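Local coordinates for cytochrome P450 reductase (Amycolatopsis methanolica 239, PDB 5OGX), which passes electrons from NADH, through FAD and a [2Fe-2S] cluster, to the partner cytochrome P450 that O-demethylates guaiacol and related lignin-derived aromatics, at residues A[242-247]-A[270-275]. Residues are numbered along the deposited sequence; the frame is centred on the assembly and turned at random.
Sequences HGVRGA and PVLSDE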
loop_
_atom_site.group_PDB
_atom_site.type_symbol
_atom_site.label_atom_id
_atom_site.label_comp_id
_atom_site.label_asym_id
_atom_site.label_seq_id
_atom_site.Cartn_x
_atom_site.Cartn_y
_atom_site.Cartn_z
ATOM N N HIS A 242 11.023 -11.674 4.250
ATOM C CA HIS A 242 10.557 -11.722 2.864
ATOM C C HIS A 242 10.095 -13.143 2.555
ATOM O O HIS A 242 10.920 -14.055 2.448
ATOM C CB HIS A 242 11.662 -11.279 1.908
ATOM C CG HIS A 242 11.191 -11.073 0.504
ATOM N ND1 HIS A 242 12.043 -11.073 -0.580
ATOM C CD2 HIS A 242 9.947 -10.842 0.011
ATOM C CE1 HIS A 242 11.344 -10.860 -1.683
ATOM N NE2 HIS A 242 10.071 -10.701 -1.351
ATOM N N GLY A 243 8.781 -13.332 2.410
ATOM C CA GLY A 243 8.267 -14.672 2.175
ATOM C C GLY A 243 8.107 -14.942 0.693
ATOM O O GLY A 243 7.330 -14.263 0.016
ATOM N N VAL A 244 8.843 -15.927 0.171
ATOM C CA VAL A 244 8.817 -16.263 -1.246
ATOM C C VAL A 244 8.787 -17.781 -1.389
ATOM O O VAL A 244 8.956 -18.528 -0.426
ATOM C CB VAL A 244 10.034 -15.697 -2.007
ATOM C CG1 VAL A 244 10.041 -14.169 -1.991
ATOM C CG2 VAL A 244 11.309 -16.234 -1.401
ATOM N N ARG A 245 8.569 -18.231 -2.622
ATOM C CA ARG A 245 8.536 -19.666 -2.878
ATOM C C ARG A 245 9.931 -20.280 -2.813
ATOM O O ARG A 245 10.107 -21.377 -2.269
ATOM C CB ARG A 245 7.892 -19.931 -4.238
ATOM C CG ARG A 245 6.373 -19.901 -4.203
ATOM C CD ARG A 245 5.782 -20.158 -5.584
ATOM N NE ARG A 245 6.293 -19.214 -6.576
ATOM C CZ ARG A 245 7.023 -19.555 -7.634
ATOM N NH1 ARG A 245 7.336 -20.828 -7.852
ATOM N NH2 ARG A 245 7.442 -18.622 -8.477
ATOM N N GLY A 246 10.927 -19.609 -3.390
ATOM C CA GLY A 246 12.265 -20.173 -3.463
ATOM C C GLY A 246 13.296 -19.078 -3.614
ATOM O O GLY A 246 12.963 -17.902 -3.785
ATOM N N ALA A 247 14.573 -19.487 -3.578
ATOM C CA ALA A 247 15.653 -18.508 -3.639
ATOM C C ALA A 247 15.620 -17.715 -4.938
ATOM O O ALA A 247 16.045 -16.552 -4.966
ATOM C CB ALA A 247 17.007 -19.197 -3.470
ATOM N N PRO A 270 15.017 -13.842 4.521
ATOM C CA PRO A 270 14.247 -14.589 3.521
ATOM C C PRO A 270 13.630 -15.825 4.150
ATOM O O PRO A 270 14.209 -16.442 5.048
ATOM C CB PRO A 270 15.303 -14.966 2.470
ATOM C CG PRO A 270 16.407 -13.985 2.674
ATOM C CD PRO A 270 16.436 -13.712 4.145
ATOM N N VAL A 271 12.426 -16.172 3.692
ATOM C CA VAL A 271 11.731 -17.376 4.145
ATOM C C VAL A 271 11.139 -18.053 2.923
ATOM O O VAL A 271 10.314 -17.454 2.226
ATOM C CB VAL A 271 10.625 -17.068 5.179
ATOM C CG1 VAL A 271 10.124 -18.367 5.803
ATOM C CG2 VAL A 271 11.147 -16.125 6.279
ATOM N N LEU A 272 11.557 -19.297 2.656
ATOM C CA LEU A 272 11.181 -20.005 1.435
ATOM C C LEU A 272 10.169 -21.097 1.751
ATOM O O LEU A 272 10.435 -21.976 2.578
ATOM C CB LEU A 272 12.403 -20.621 0.745
ATOM C CG LEU A 272 13.733 -19.865 0.707
ATOM C CD1 LEU A 272 14.745 -20.599 -0.177
ATOM C CD2 LEU A 272 13.581 -18.437 0.247
ATOM N N SER A 273 9.026 -21.059 1.064
ATOM C CA SER A 273 7.920 -21.957 1.364
ATOM C C SER A 273 7.920 -23.238 0.536
ATOM O O SER A 273 7.468 -24.279 1.029
ATOM C CB SER A 273 6.591 -21.223 1.156
ATOM O OG SER A 273 6.484 -20.763 -0.182
ATOM N N ASP A 274 8.409 -23.199 -0.700
ATOM C CA ASP A 274 8.272 -24.310 -1.638
ATOM C C ASP A 274 9.589 -24.974 -2.004
ATOM O O ASP A 274 9.652 -26.205 -2.086
ATOM C CB ASP A 274 7.596 -23.835 -2.932
ATOM C CG ASP A 274 6.172 -23.336 -2.715
ATOM O OD1 ASP A 274 5.705 -23.300 -1.557
ATOM O OD2 ASP A 274 5.518 -22.972 -3.717
ATOM N N GLU A 275 10.641 -24.198 -2.251
ATOM C CA GLU A 275 11.899 -24.727 -2.783
ATOM C C GLU A 275 13.004 -24.542 -1.753
ATOM O O GLU A 275 13.630 -23.470 -1.698
ATOM C CB GLU A 275 12.265 -24.032 -4.094
ATOM C CG GLU A 275 11.352 -24.385 -5.263
ATOM C CD GLU A 275 11.218 -23.258 -6.269
ATOM O OE1 GLU A 275 12.104 -22.380 -6.309
ATOM O OE2 GLU A 275 10.224 -23.253 -7.028
HETATM O O HOH W 1 15.228 -22.240 -3.472
#
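Arg245 O accepts from two consecutive amides, Asp274 N and Glu275 N, each at 2.9 Å; the former lies in the carbonyl plane on a lone pair, the latter is tilted 25° from it. This double grip follows neighbouring parallel strands of the NAD-binding domain, 238-244 and 266-272, joined through helix 253-262 in a beta-alpha-beta crossover. The hydrogen bonds Val271 N to His242 O (2.9 Å), Val244 N to Val271 O (3.0 Å, nearly straight at 169°) and Ser273 N to Val244 O establish their parallel pairing. The side chain of Ser273 turns back, OG between its own N and carbonyl carbon (chi1 59°), and donates to Asp274 OD1 at 3.0 Å from above the carboxylate plane. With an alanine in place of Ser273 that donor is gone, and the Asp274 carboxylate would probably be freer to turn against the Arg245 chain. Asp274 OD2 rests on the aliphatic part of Arg245, 3.2 Å from CG, whereas Arg245 NH1 reaches Glu275 OE2 only in a long salt bridge, the guanidinium plane perpendicular to that carboxylate; Glu275 OE1 pairs with Arg115. One water bridges Ala247 N and Glu275 O. On the face shared by Val244 and Leu272, the two side chains run alongside each other, Val244 CG2 meeting Leu272 CD2 at 3.6 Å, while the other Leu272 branch, CD1, packs 3.6 Å from Ala247 N.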